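Putative succinylglutamate desuccinylase / aspartoacylase (Shewanella amazonensis, PDB 3FMC) is probably a zinc-dependent hydrolase of the succinylglutamate desuccinylase/aspartoacylase family, thought to act on ester bonds, although its natural substrate is not established. Local coordinates at residues C[23-28]-C[71-76]; C[36-41]-C[67-72]; C[167-172]-C[237-242]. All blocks are in the same frame, centred on the assembly; numbering follows the deposited sequence.

Contact 1 (C[23-28]-C[71-76]); sequences PVYRFK and LVPLAN
The shortest polar bond runs from L71 N to Y25 O, 2.7 Å, and its partner from Y25 N to L71 O, 2.8 Å, is almost straight, with 175° at the hydrogen. Both donors lie in the plane of the carbonyl they meet, so Y25 and L71 form one antiparallel hydrogen-bonded pair where strand 19-27 runs against the end of strand 69-72. Beyond it the chain at P73 leaves the sheet, and contact passes to side chains. The Y25 ring, its CG beside the backbone N (chi1 -65°), turns an edge to the P73 ring, CE2 lying 3.9 Å from P73 CG, and the two side chains cross at about a right angle. P23 continues this patch: its CD comes within 3.5 Å of P73 O. Further up the strand, L71 CD1 meets the edge of the F27 ring in its plane, 3.6 Å from CE1. On the other face V24 and V72 lie side by side, V72 CG2 being 4.1 Å from V24 CG1. Helix 48-60 packs on the face with Y25, F27 and L71, through M57 and I53. The Y25 OH hydrogen-bonds L323 O of the second subunit, whose L323 also packs on P73 and L74. P23 O is buried near V72 and P73 with no polar partner in the model. One bonded pair thus carries the polar register, while prolines, aliphatic branches and ring edges supply a nonpolar seam leading to the subunit interface.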
loop_
_atom_site.group_PDB
_atom_site.type_symbol
_atom_site.label_atom_id
_atom_site.label_comp_id
_atom_site.label_asym_id
_atom_site.label_seq_id
_atom_site.Cartn_x
_atom_site.Cartn_y
_atom_site.Cartn_z
ATOM N N PRO C 23 0.295 26.095 -4.918
ATOM C CA PRO C 23 -0.121 27.344 -5.558
ATOM C C PRO C 23 -0.897 28.157 -4.510
ATOM O O PRO C 23 -1.783 27.613 -3.855
ATOM C CB PRO C 23 -1.059 26.879 -6.677
ATOM C CG PRO C 23 -1.640 25.621 -6.193
ATOM C CD PRO C 23 -0.703 25.032 -5.132
ATOM N N VAL C 24 -0.492 29.408 -4.294
ATOM C CA VAL C 24 -1.147 30.331 -3.343
ATOM C C VAL C 24 -1.752 31.469 -4.144
ATOM O O VAL C 24 -0.993 32.213 -4.796
ATOM C CB VAL C 24 -0.150 30.843 -2.305
ATOM C CG1 VAL C 24 -0.855 31.761 -1.230
ATOM C CG2 VAL C 24 0.555 29.651 -1.663
ATOM N N TYR C 25 -3.094 31.574 -4.133
ATOM C CA TYR C 25 -3.812 32.600 -4.860
ATOM C C TYR C 25 -4.230 33.681 -3.872
ATOM O O TYR C 25 -4.648 33.381 -2.756
ATOM C CB TYR C 25 -5.036 32.025 -5.543
ATOM C CG TYR C 25 -4.689 31.028 -6.635
ATOM C CD1 TYR C 25 -4.290 31.462 -7.879
ATOM C CD2 TYR C 25 -4.777 29.657 -6.411
ATOM C CE1 TYR C 25 -3.976 30.590 -8.858
ATOM C CE2 TYR C 25 -4.462 28.758 -7.413
ATOM C CZ TYR C 25 -4.038 29.221 -8.623
ATOM O OH TYR C 25 -3.709 28.357 -9.641
ATOM N N ARG C 26 -3.996 34.934 -4.227
ATOM C CA ARG C 26 -4.367 36.018 -3.342
ATOM C C ARG C 26 -5.153 37.098 -4.026
ATOM O O ARG C 26 -4.791 37.544 -5.138
ATOM C CB ARG C 26 -3.159 36.659 -2.725
ATOM C CG ARG C 26 -3.561 37.523 -1.518
ATOM C CD ARG C 26 -2.506 38.520 -1.184
ATOM N NE ARG C 26 -2.570 38.911 0.217
ATOM C CZ ARG C 26 -1.884 39.917 0.760
ATOM N NH1 ARG C 26 -1.103 40.699 0.017
ATOM N NH2 ARG C 26 -2.000 40.160 2.063
ATOM N N PHE C 27 -6.260 37.461 -3.378
ATOM C CA PHE C 27 -7.065 38.623 -3.742
ATOM C C PHE C 27 -6.753 39.709 -2.687
ATOM O O PHE C 27 -6.921 39.492 -1.501
ATOM C CB PHE C 27 -8.537 38.314 -3.679
ATOM C CG PHE C 27 -8.994 37.309 -4.659
ATOM C CD1 PHE C 27 -8.833 35.963 -4.435
ATOM C CD2 PHE C 27 -9.622 37.716 -5.823
ATOM C CE1 PHE C 27 -9.310 35.030 -5.374
ATOM C CE2 PHE C 27 -10.102 36.799 -6.737
ATOM C CZ PHE C 27 -9.952 35.461 -6.515
ATOM N N LYS C 28 -6.226 40.848 -3.117
ATOM C CA LYS C 28 -5.921 41.953 -2.202
ATOM C C LYS C 28 -7.213 42.720 -1.823
ATOM O O LYS C 28 -8.010 43.094 -2.674
ATOM C CB LYS C 28 -4.930 42.918 -2.845
ATOM N N LEU C 71 -5.914 31.803 -0.958
ATOM C CA LEU C 71 -6.477 30.468 -1.123
ATOM C C LEU C 71 -5.388 29.520 -1.612
ATOM O O LEU C 71 -4.626 29.831 -2.538
ATOM C CB LEU C 71 -7.696 30.433 -2.057
ATOM C CG LEU C 71 -8.779 31.520 -1.839
ATOM C CD1 LEU C 71 -8.462 32.841 -2.694
ATOM C CD2 LEU C 71 -10.127 30.916 -2.139
ATOM N N VAL C 72 -5.354 28.362 -0.957
ATOM C CA VAL C 72 -4.332 27.332 -1.194
ATOM C C VAL C 72 -5.009 25.984 -1.514
ATOM O O VAL C 72 -5.233 25.176 -0.629
ATOM C CB VAL C 72 -3.345 27.215 0.001
ATOM C CG1 VAL C 72 -2.147 26.237 -0.331
ATOM C CG2 VAL C 72 -2.791 28.590 0.427
ATOM N N PRO C 73 -5.374 25.777 -2.777
ATOM C CA PRO C 73 -5.898 24.474 -3.213
ATOM C C PRO C 73 -4.674 23.539 -3.339
ATOM O O PRO C 73 -3.518 24.001 -3.321
ATOM C CB PRO C 73 -6.499 24.763 -4.581
ATOM C CG PRO C 73 -5.636 25.908 -5.104
ATOM C CD PRO C 73 -5.261 26.740 -3.897
ATOM N N LEU C 74 -4.917 22.238 -3.423
ATOM C CA LEU C 74 -3.841 21.286 -3.672
ATOM C C LEU C 74 -2.727 21.442 -2.665
ATOM O O LEU C 74 -1.523 21.451 -3.003
ATOM C CB LEU C 74 -3.348 21.448 -5.131
ATOM C CG LEU C 74 -4.372 21.322 -6.255
ATOM C CD1 LEU C 74 -3.864 21.890 -7.584
ATOM C CD2 LEU C 74 -4.927 19.884 -6.426
ATOM N N ALA C 75 -3.139 21.528 -1.409
ATOM C CA ALA C 75 -2.198 21.910 -0.343
ATOM C C ALA C 75 -1.185 20.821 0.086
ATOM O O ALA C 75 -0.286 21.113 0.855
ATOM C CB ALA C 75 -2.931 22.477 0.904
ATOM N N ASN C 76 -1.321 19.613 -0.444
ATOM C CA ASN C 76 -0.417 18.507 -0.094
ATOM C C ASN C 76 -0.156 17.617 -1.298
ATOM O O ASN C 76 -0.692 16.513 -1.395
ATOM C CB ASN C 76 -1.025 17.726 1.060
ATOM C CG ASN C 76 -0.142 16.561 1.523
ATOM O OD1 ASN C 76 1.036 16.482 1.160
ATOM N ND2 ASN C 76 -0.699 15.687 2.342
#

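Contact 2 (C[36-41]-C[67-72]); sequences VYIQAN and GDISLV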
loop_
_atom_site.group_PDB
_atom_site.type_symbol
_atom_site.label_atom_id
_atom_site.label_comp_id
_atom_site.label_asym_id
_atom_site.label_seq_id
_atom_site.Cartn_x
_atom_site.Cartn_y
_atom_site.Cartn_z
ATOM N N VAL C 36 -8.333 36.664 5.301
ATOM C CA VAL C 36 -8.819 35.278 5.284
ATOM C C VAL C 36 -7.788 34.387 4.584
ATOM O O VAL C 36 -7.220 34.746 3.526
ATOM C CB VAL C 36 -10.140 35.164 4.521
ATOM C CG1 VAL C 36 -10.749 33.756 4.636
ATOM C CG2 VAL C 36 -11.157 36.264 5.031
ATOM N N TYR C 37 -7.586 33.233 5.181
ATOM C CA TYR C 37 -6.730 32.182 4.636
ATOM C C TYR C 37 -7.572 30.908 4.484
ATOM O O TYR C 37 -8.196 30.474 5.442
ATOM C CB TYR C 37 -5.541 31.929 5.524
ATOM C CG TYR C 37 -4.703 30.743 5.090
ATOM C CD1 TYR C 37 -3.652 30.883 4.182
ATOM C CD2 TYR C 37 -4.968 29.473 5.592
ATOM C CE1 TYR C 37 -2.878 29.742 3.794
ATOM C CE2 TYR C 37 -4.206 28.365 5.219
ATOM C CZ TYR C 37 -3.154 28.519 4.305
ATOM O OH TYR C 37 -2.388 27.442 3.905
ATOM N N ILE C 38 -7.606 30.365 3.266
ATOM C CA ILE C 38 -8.423 29.171 2.928
ATOM C C ILE C 38 -7.498 28.140 2.286
ATOM O O ILE C 38 -6.723 28.485 1.392
ATOM C CB ILE C 38 -9.559 29.512 1.942
ATOM C CG1 ILE C 38 -10.341 30.734 2.456
ATOM C CG2 ILE C 38 -10.463 28.290 1.683
ATOM C CD1 ILE C 38 -11.542 31.165 1.563
ATOM N N GLN C 39 -7.577 26.899 2.757
ATOM C CA GLN C 39 -6.807 25.798 2.153
ATOM C C GLN C 39 -7.686 24.574 1.943
ATOM O O GLN C 39 -8.708 24.415 2.584
ATOM C CB GLN C 39 -5.557 25.428 2.964
ATOM C CG GLN C 39 -5.828 24.856 4.345
ATOM C CD GLN C 39 -4.600 24.537 5.113
ATOM O OE1 GLN C 39 -3.559 25.148 4.920
ATOM N NE2 GLN C 39 -4.701 23.546 5.988
ATOM N N ALA C 40 -7.244 23.700 1.039
ATOM C CA ALA C 40 -7.960 22.481 0.699
ATOM C C ALA C 40 -6.968 21.366 0.407
ATOM O O ALA C 40 -5.852 21.632 -0.083
ATOM C CB ALA C 40 -8.808 22.676 -0.578
ATOM N N ASN C 41 -7.445 20.148 0.618
ATOM C CA ASN C 41 -6.816 18.893 0.089
ATOM C C ASN C 41 -5.502 18.554 0.808
ATOM O O ASN C 41 -4.541 18.016 0.201
ATOM C CB ASN C 41 -6.645 19.046 -1.454
ATOM C CG ASN C 41 -6.616 17.724 -2.259
ATOM O OD1 ASN C 41 -6.349 17.769 -3.476
ATOM N ND2 ASN C 41 -6.928 16.585 -1.637
ATOM N N GLY C 67 -11.216 42.995 2.622
ATOM C CA GLY C 67 -10.095 42.353 3.262
ATOM C C GLY C 67 -9.412 41.373 2.317
ATOM O O GLY C 67 -9.999 40.939 1.310
ATOM N N ASP C 68 -8.171 41.056 2.622
ATOM C CA ASP C 68 -7.384 40.134 1.786
ATOM C C ASP C 68 -7.916 38.710 1.938
ATOM O O ASP C 68 -8.350 38.319 3.043
ATOM C CB ASP C 68 -5.925 40.086 2.208
ATOM C CG ASP C 68 -5.190 41.358 1.981
ATOM O OD1 ASP C 68 -5.653 42.184 1.187
ATOM O OD2 ASP C 68 -4.149 41.533 2.640
ATOM N N ILE C 69 -7.892 37.960 0.839
ATOM C CA ILE C 69 -8.246 36.523 0.863
ATOM C C ILE C 69 -7.139 35.750 0.131
ATOM O O ILE C 69 -6.840 36.083 -1.008
ATOM C CB ILE C 69 -9.575 36.216 0.167
ATOM C CG1 ILE C 69 -10.739 37.005 0.790
ATOM C CG2 ILE C 69 -9.867 34.658 0.210
ATOM C CD1 ILE C 69 -12.107 36.793 0.083
ATOM N N SER C 70 -6.522 34.775 0.812
ATOM C CA SER C 70 -5.490 33.873 0.226
ATOM C C SER C 70 -6.062 32.478 0.175
ATOM O O SER C 70 -6.689 32.048 1.139
ATOM C CB SER C 70 -4.234 33.863 1.045
ATOM O OG SER C 70 -3.597 35.114 0.893
ATOM N N LEU C 71 -5.914 31.803 -0.958
ATOM C CA LEU C 71 -6.477 30.468 -1.123
ATOM C C LEU C 71 -5.388 29.520 -1.612
ATOM O O LEU C 71 -4.626 29.831 -2.538
ATOM C CB LEU C 71 -7.696 30.433 -2.057
ATOM C CG LEU C 71 -8.779 31.520 -1.839
ATOM C CD1 LEU C 71 -8.462 32.841 -2.694
ATOM C CD2 LEU C 71 -10.127 30.916 -2.139
ATOM N N VAL C 72 -5.354 28.362 -0.957
ATOM C CA VAL C 72 -4.332 27.332 -1.194
ATOM C C VAL C 72 -5.009 25.984 -1.514
ATOM O O VAL C 72 -5.233 25.176 -0.629
ATOM C CB VAL C 72 -3.345 27.215 0.001
ATOM C CG1 VAL C 72 -2.147 26.237 -0.331
ATOM C CG2 VAL C 72 -2.791 28.590 0.427
HETATM O O HOH W 1 -5.045 36.687 3.140
#
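Strands 36-40 and 69-72 are the two parallel strands of a beta-alpha-beta unit in the catalytic domain, joined by helix 48-60, and they lie side by side with axes 12° apart. Five backbone bonds run between them: V36 N to D68 O, S70 N to V36 O, I38 N to S70 O, V72 N to I38 O (2.7 Å) and A40 N to V72 O. V36, I38, S70 and V72 thus each give and take one bond, and four CA-H...O contacts fill the gaps, the closest from L71 CA to I38 O at 3.2 Å. On the face turned to helix 48-60, I38 holds the middle. Its extended chain (chi2 -179°) carries CD1 alongside both neighbours, 4.0 Å from L71 CD2 and 4.1 Å from I69 CG2, all three pointing the same way; L56, L60 and I53 of the helix close over this row. The opposite face carries Y37, Q39, S70 and V72. With CG anti to the backbone N (chi1 173°), the Y37 ring slants across V72, and CE1 comes to 3.6 Å from V72 CG2. Its hydroxyl donates to Q39 OE1 in the ring plane, while Q39 NE2 is hydrogen-bonded beyond the two strands, to Y104 among others, so both ends of the amide are engaged and its rotation is fixed. L158 of helix 150-163 packs on Y37 and Q39. Toward the start of the strands a water donates to V36 O at 2.9 Å and also hydrogen-bonds S70 OG at 3.1 Å.

Contact 3 (C[167-172]-C[237-242]); sequences IVLDLH and SALTLE
H172 and E242 meet at the C-terminal end of two parallel strands, 167-174 and 237-243, inside the zinc-exopeptidase-like catalytic domain. Their side chains lie side by side, E242 OE2 reaching 3.5 Å from H172 CB, with ring and carboxylate planes 26° apart. The same ring slants against T240, whose CG2 sits 3.5 Å from H172 CD2. What orients the imidazole is D170: NE2 donates to D170 OD2, 2.7 Å away and within 3° of the ring plane, but it reaches that oxygen from above the carboxylate plane. The aspartate is held in turn by Q39 NE2 at OD1, and a water donates both to OD2 and to T240 OG1, which D211 also binds. Across the ring, ND1 makes a weak bond to E46, and H43, E46 and H172 direct donor atoms at one vacant point, consistent with an unoccupied zinc site. Further back, five backbone bonds zip the strands, from V168 N to S237 O through to H172 N to L241 O at 2.7 Å. The reverse face is mostly aliphatic: L169 and L241 meet I261 of helix 251-267, L239 meets Y264 of the same helix, and L171 packs on L241. The side chains of L169 and L239 run alongside each other, and L169 CD2 approaches L239 CD1 to 3.7 Å.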
loop_
_atom_site.group_PDB
_atom_site.type_symbol
_atom_site.label_atom_id
_atom_site.label_comp_id
_atom_site.label_asym_id
_atom_site.label_seq_id
_atom_site.Cartn_x
_atom_site.Cartn_y
_atom_site.Cartn_z
ATOM N N ILE C 167 -9.030 35.075 9.798
ATOM C CA ILE C 167 -9.972 33.969 9.590
ATOM C C ILE C 167 -9.277 32.859 8.811
ATOM O O ILE C 167 -8.681 33.113 7.761
ATOM C CB ILE C 167 -11.201 34.452 8.790
ATOM C CG1 ILE C 167 -11.906 35.600 9.545
ATOM C CG2 ILE C 167 -12.186 33.287 8.497
ATOM C CD1 ILE C 167 -12.889 36.351 8.661
ATOM N N VAL C 168 -9.386 31.642 9.328
ATOM C CA VAL C 168 -8.795 30.461 8.708
ATOM C C VAL C 168 -9.883 29.451 8.420
ATOM O O VAL C 168 -10.618 29.076 9.344
ATOM C CB VAL C 168 -7.733 29.830 9.631
ATOM C CG1 VAL C 168 -7.259 28.491 9.100
ATOM C CG2 VAL C 168 -6.538 30.831 9.855
ATOM N N LEU C 169 -10.003 29.051 7.165
ATOM C CA LEU C 169 -10.983 28.030 6.760
ATOM C C LEU C 169 -10.232 26.846 6.137
ATOM O O LEU C 169 -9.589 26.993 5.109
ATOM C CB LEU C 169 -12.000 28.574 5.744
ATOM C CG LEU C 169 -12.761 29.845 6.118
ATOM C CD1 LEU C 169 -13.675 30.250 4.916
ATOM C CD2 LEU C 169 -13.498 29.656 7.430
ATOM N N ASP C 170 -10.314 25.692 6.784
ATOM C CA ASP C 170 -9.630 24.448 6.321
ATOM C C ASP C 170 -10.713 23.579 5.687
ATOM O O ASP C 170 -11.648 23.161 6.351
ATOM C CB ASP C 170 -8.959 23.761 7.512
ATOM C CG ASP C 170 -7.917 22.700 7.093
ATOM O OD1 ASP C 170 -7.634 22.596 5.889
ATOM O OD2 ASP C 170 -7.415 21.963 7.987
ATOM N N LEU C 171 -10.586 23.350 4.397
ATOM C CA LEU C 171 -11.571 22.586 3.660
ATOM C C LEU C 171 -11.178 21.109 3.546
ATOM O O LEU C 171 -10.149 20.744 2.908
ATOM C CB LEU C 171 -11.805 23.164 2.275
ATOM C CG LEU C 171 -12.075 24.675 2.203
ATOM C CD1 LEU C 171 -12.331 25.037 0.754
ATOM C CD2 LEU C 171 -13.237 25.088 3.091
ATOM N N HIS C 172 -12.059 20.284 4.110
ATOM C CA HIS C 172 -11.925 18.839 4.137
ATOM C C HIS C 172 -13.179 18.162 3.566
ATOM O O HIS C 172 -14.136 18.809 3.156
ATOM C CB HIS C 172 -11.694 18.382 5.590
ATOM C CG HIS C 172 -10.330 18.725 6.152
ATOM N ND1 HIS C 172 -9.333 17.780 6.344
ATOM C CD2 HIS C 172 -9.810 19.906 6.567
ATOM C CE1 HIS C 172 -8.262 18.368 6.852
ATOM N NE2 HIS C 172 -8.522 19.658 6.995
ATOM N N SER C 237 -10.524 33.459 13.906
ATOM C CA SER C 237 -11.591 32.512 13.672
ATOM C C SER C 237 -10.912 31.374 12.886
ATOM O O SER C 237 -10.165 31.643 11.982
ATOM C CB SER C 237 -12.715 33.145 12.868
ATOM O OG SER C 237 -13.322 34.160 13.654
ATOM N N ALA C 238 -11.186 30.125 13.240
ATOM C CA ALA C 238 -10.606 28.959 12.542
ATOM C C ALA C 238 -11.647 27.864 12.576
ATOM O O ALA C 238 -12.027 27.355 13.656
ATOM C CB ALA C 238 -9.302 28.505 13.170
ATOM N N LEU C 239 -12.127 27.551 11.384
ATOM C CA LEU C 239 -13.224 26.595 11.181
ATOM C C LEU C 239 -12.786 25.536 10.175
ATOM O O LEU C 239 -12.023 25.835 9.245
ATOM C CB LEU C 239 -14.406 27.370 10.601
ATOM C CG LEU C 239 -14.832 28.529 11.525
ATOM C CD1 LEU C 239 -15.133 29.730 10.722
ATOM C CD2 LEU C 239 -15.986 28.087 12.386
ATOM N N THR C 240 -13.307 24.310 10.329
ATOM C CA THR C 240 -12.989 23.224 9.407
ATOM C C THR C 240 -14.284 22.759 8.793
ATOM O O THR C 240 -15.179 22.338 9.492
ATOM C CB THR C 240 -12.242 22.081 10.149
ATOM O OG1 THR C 240 -11.079 22.624 10.794
ATOM C CG2 THR C 240 -11.858 20.950 9.219
ATOM N N LEU C 241 -14.367 22.862 7.484
ATOM C CA LEU C 241 -15.534 22.477 6.745
ATOM C C LEU C 241 -15.300 21.108 6.119
ATOM O O LEU C 241 -14.336 20.928 5.408
ATOM C CB LEU C 241 -15.833 23.534 5.669
ATOM C CG LEU C 241 -16.326 24.964 6.103
ATOM C CD1 LEU C 241 -15.404 25.776 6.931
ATOM C CD2 LEU C 241 -16.806 25.713 4.799
ATOM N N GLU C 242 -16.184 20.145 6.431
ATOM C CA GLU C 242 -16.110 18.758 5.945
ATOM C C GLU C 242 -17.222 18.658 4.924
ATOM O O GLU C 242 -18.395 18.389 5.255
ATOM C CB GLU C 242 -16.327 17.772 7.106
ATOM C CG GLU C 242 -15.405 17.920 8.322
ATOM C CD GLU C 242 -14.029 17.246 8.147
ATOM O OE1 GLU C 242 -13.943 16.236 7.437
ATOM O OE2 GLU C 242 -13.065 17.743 8.752
HETATM O O HOH W 2 -8.520 21.771 10.492
HETATM O O HOH W 3 -10.934 15.053 7.466
#

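The three contacts are steps across neighbouring strands in the order 19-27, 69-72, 36-40, 167-174, 237-243. Contacts 1 and 2 share L71 and V72, with centres 6 Å apart; beyond that strand pairing, R26 NH2 meets D68 OD2 in a 2.6 Å salt bridge. Contact 2 passes into contact 3, 10 Å between centres, through a probable backbone bond from L171 N to Q39 O, 2.8 Å, and through the Q39 side chain. Contact 3 carries H172 of a possible, empty metal site, and a sulfate lies about 5 Å from the E242 side chain. Contact 1, its centre 14 Å from that of contact 3, instead faces other subunits.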